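Local coordinates for protein heat-inducible transcription repressor HrcA (Thermotoga maritima, PDB 1STZ) that probably represses class I heat shock genes, including the grpE-dnaK-dnaJ and groELS operons, by binding DNA as a transcriptional regulator, at residues Lys172-Ile176 with Leu223-Val228. Numbering follows the deposited sequence.
Sequences KVTPI and LIGETV
In the C-terminal domain of HrcA, helix 215-224 ends against strand 169-177, within its chain an edge strand of a three-stranded antiparallel sheet, whose Pro-175 makes backbone hydrogen bonds to the second subunit; here Lys-172, Thr-174 and Ile-176 meet Leu-223, Glu-226 and Val-228. Two kinds of chemistry divide the contact: an apolar patch along the strand and a loose polar contact at the helix end. In the patch, Leu-223 sets its two methyls against the strand. CD2 lies 3.7 Å from CG2 of Thr-174, while CD1 reaches CD1 of Ile-176 at 4.1 Å. With chi1 of Thr-174 at -57°, CG2 stands anti to the backbone N and turns the methyl to Leu-223; its hydroxyl OG1 instead donates to the carbonyl O of Lys-172 at 2.8 Å, approaching from above the carbonyl plane, 55° out of it. Leu-113 of the second subunit packs on both Thr-174 and Leu-223, and Phe-162 of the adjoining strand 159-166 touches Ile-176; Thr-174, Ile-176 and Leu-223 are all buried.

Lys-172 reaches the helix end with a chain bent at its second torsion (chi2 -64°) and extended beyond it. CE passes 3.4 Å from the carbonyl O of Ile-224, and NZ makes a salt bridge to OE2 of Glu-226 at 3.4 Å, with only a weak hydrogen bond. CG2 of Val-228 borders the ammonium at 3.8 Å. The other carboxylate oxygen, OE1, lies 3.0 Å from the carbonyl O of Leu-223, two acceptors with no hydrogen bond between them. A methionine in place of Lys-172 would probably leave the Glu-226 carboxylate without this cation beside the helix-end carbonyls. The lysine charge is thus likely to ease the crowding of negative oxygens where the helix stops, while Leu-223 methyls join helix to strand at the subunit interface.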
loop_
_atom_site.group_PDB
_atom_site.type_symbol
_atom_site.label_atom_id
_atom_site.label_comp_id
_atom_site.label_asym_id
_atom_site.label_seq_id
_atom_site.Cartn_x
_atom_site.Cartn_y
_atom_site.Cartn_z
ATOM N N LYS A 172 20.240 -13.541 -7.816
ATOM C CA LYS A 172 20.902 -14.547 -7.000
ATOM C C LYS A 172 21.621 -13.974 -5.814
ATOM O O LYS A 172 22.577 -14.562 -5.350
ATOM C CB LYS A 172 21.895 -15.358 -7.820
ATOM C CG LYS A 172 21.372 -15.831 -9.137
ATOM C CD LYS A 172 20.241 -16.763 -8.947
ATOM C CE LYS A 172 19.992 -17.539 -10.202
ATOM N NZ LYS A 172 18.788 -18.396 -10.021
ATOM N N VAL A 173 21.127 -12.863 -5.287
ATOM C CA VAL A 173 21.791 -12.199 -4.183
ATOM C C VAL A 173 21.797 -13.106 -2.952
ATOM O O VAL A 173 20.752 -13.535 -2.469
ATOM C CB VAL A 173 21.168 -10.824 -3.855
ATOM C CG1 VAL A 173 22.088 -10.040 -2.950
ATOM C CG2 VAL A 173 20.958 -10.034 -5.112
ATOM N N THR A 174 22.988 -13.378 -2.435
ATOM C CA THR A 174 23.161 -14.410 -1.426
ATOM C C THR A 174 24.292 -14.059 -0.492
ATOM O O THR A 174 25.441 -14.105 -0.890
ATOM C CB THR A 174 23.490 -15.753 -2.096
ATOM O OG1 THR A 174 22.459 -16.118 -3.021
ATOM C CG2 THR A 174 23.494 -16.880 -1.058
ATOM N N PRO A 175 23.986 -13.693 0.744
ATOM C CA PRO A 175 25.023 -13.522 1.760
ATOM C C PRO A 175 25.607 -14.880 2.139
ATOM O O PRO A 175 24.870 -15.847 2.192
ATOM C CB PRO A 175 24.261 -12.909 2.938
ATOM C CG PRO A 175 23.008 -12.461 2.387
ATOM C CD PRO A 175 22.650 -13.387 1.272
ATOM N N ILE A 176 26.904 -14.934 2.398
ATOM C CA ILE A 176 27.630 -16.179 2.653
ATOM C C ILE A 176 28.478 -16.015 3.910
ATOM O O ILE A 176 29.105 -14.980 4.089
ATOM C CB ILE A 176 28.545 -16.515 1.451
ATOM C CG1 ILE A 176 27.720 -16.711 0.178
ATOM C CG2 ILE A 176 29.349 -17.767 1.710
ATOM C CD1 ILE A 176 28.547 -16.544 -1.080
ATOM N N LEU A 223 24.467 -21.971 -6.146
ATOM C CA LEU A 223 23.704 -20.735 -5.947
ATOM C C LEU A 223 23.109 -20.226 -7.257
ATOM O O LEU A 223 21.954 -19.828 -7.294
ATOM C CB LEU A 223 24.559 -19.634 -5.309
ATOM C CG LEU A 223 25.025 -19.901 -3.876
ATOM C CD1 LEU A 223 25.957 -18.786 -3.421
ATOM C CD2 LEU A 223 23.822 -20.050 -2.930
ATOM N N ILE A 224 23.904 -20.242 -8.320
ATOM C CA ILE A 224 23.437 -19.867 -9.652
ATOM C C ILE A 224 22.455 -20.910 -10.161
ATOM O O ILE A 224 21.381 -20.577 -10.679
ATOM C CB ILE A 224 24.622 -19.741 -10.633
ATOM C CG1 ILE A 224 25.496 -18.552 -10.243
ATOM C CG2 ILE A 224 24.113 -19.572 -12.072
ATOM C CD1 ILE A 224 26.862 -18.585 -10.820
ATOM N N GLY A 225 22.834 -22.175 -9.997
ATOM C CA GLY A 225 22.013 -23.295 -10.412
ATOM C C GLY A 225 20.989 -23.708 -9.367
ATOM O O GLY A 225 20.539 -24.852 -9.376
ATOM N N GLU A 226 20.613 -22.788 -8.474
ATOM C CA GLU A 226 19.588 -23.060 -7.470
ATOM C C GLU A 226 18.319 -23.484 -8.202
ATOM O O GLU A 226 17.952 -22.875 -9.206
ATOM C CB GLU A 226 19.332 -21.824 -6.578
ATOM C CG GLU A 226 18.682 -20.620 -7.280
ATOM C CD GLU A 226 18.745 -19.308 -6.477
ATOM O OE1 GLU A 226 19.608 -19.186 -5.568
ATOM O OE2 GLU A 226 17.943 -18.374 -6.765
ATOM N N THR A 227 17.680 -24.549 -7.728
ATOM C CA THR A 227 16.382 -24.946 -8.258
ATOM C C THR A 227 15.381 -23.796 -8.147
ATOM O O THR A 227 14.993 -23.401 -7.035
ATOM C CB THR A 227 15.840 -26.174 -7.521
ATOM O OG1 THR A 227 16.553 -27.351 -7.944
ATOM C CG2 THR A 227 14.364 -26.425 -7.899
ATOM N N VAL A 228 15.009 -23.249 -9.306
ATOM C CA VAL A 228 13.931 -22.269 -9.426
ATOM C C VAL A 228 12.886 -22.827 -10.389
ATOM O O VAL A 228 13.192 -23.146 -11.546
ATOM C CB VAL A 228 14.410 -20.902 -10.000
ATOM C CG1 VAL A 228 13.344 -19.828 -9.767
ATOM C CG2 VAL A 228 15.725 -20.483 -9.382
#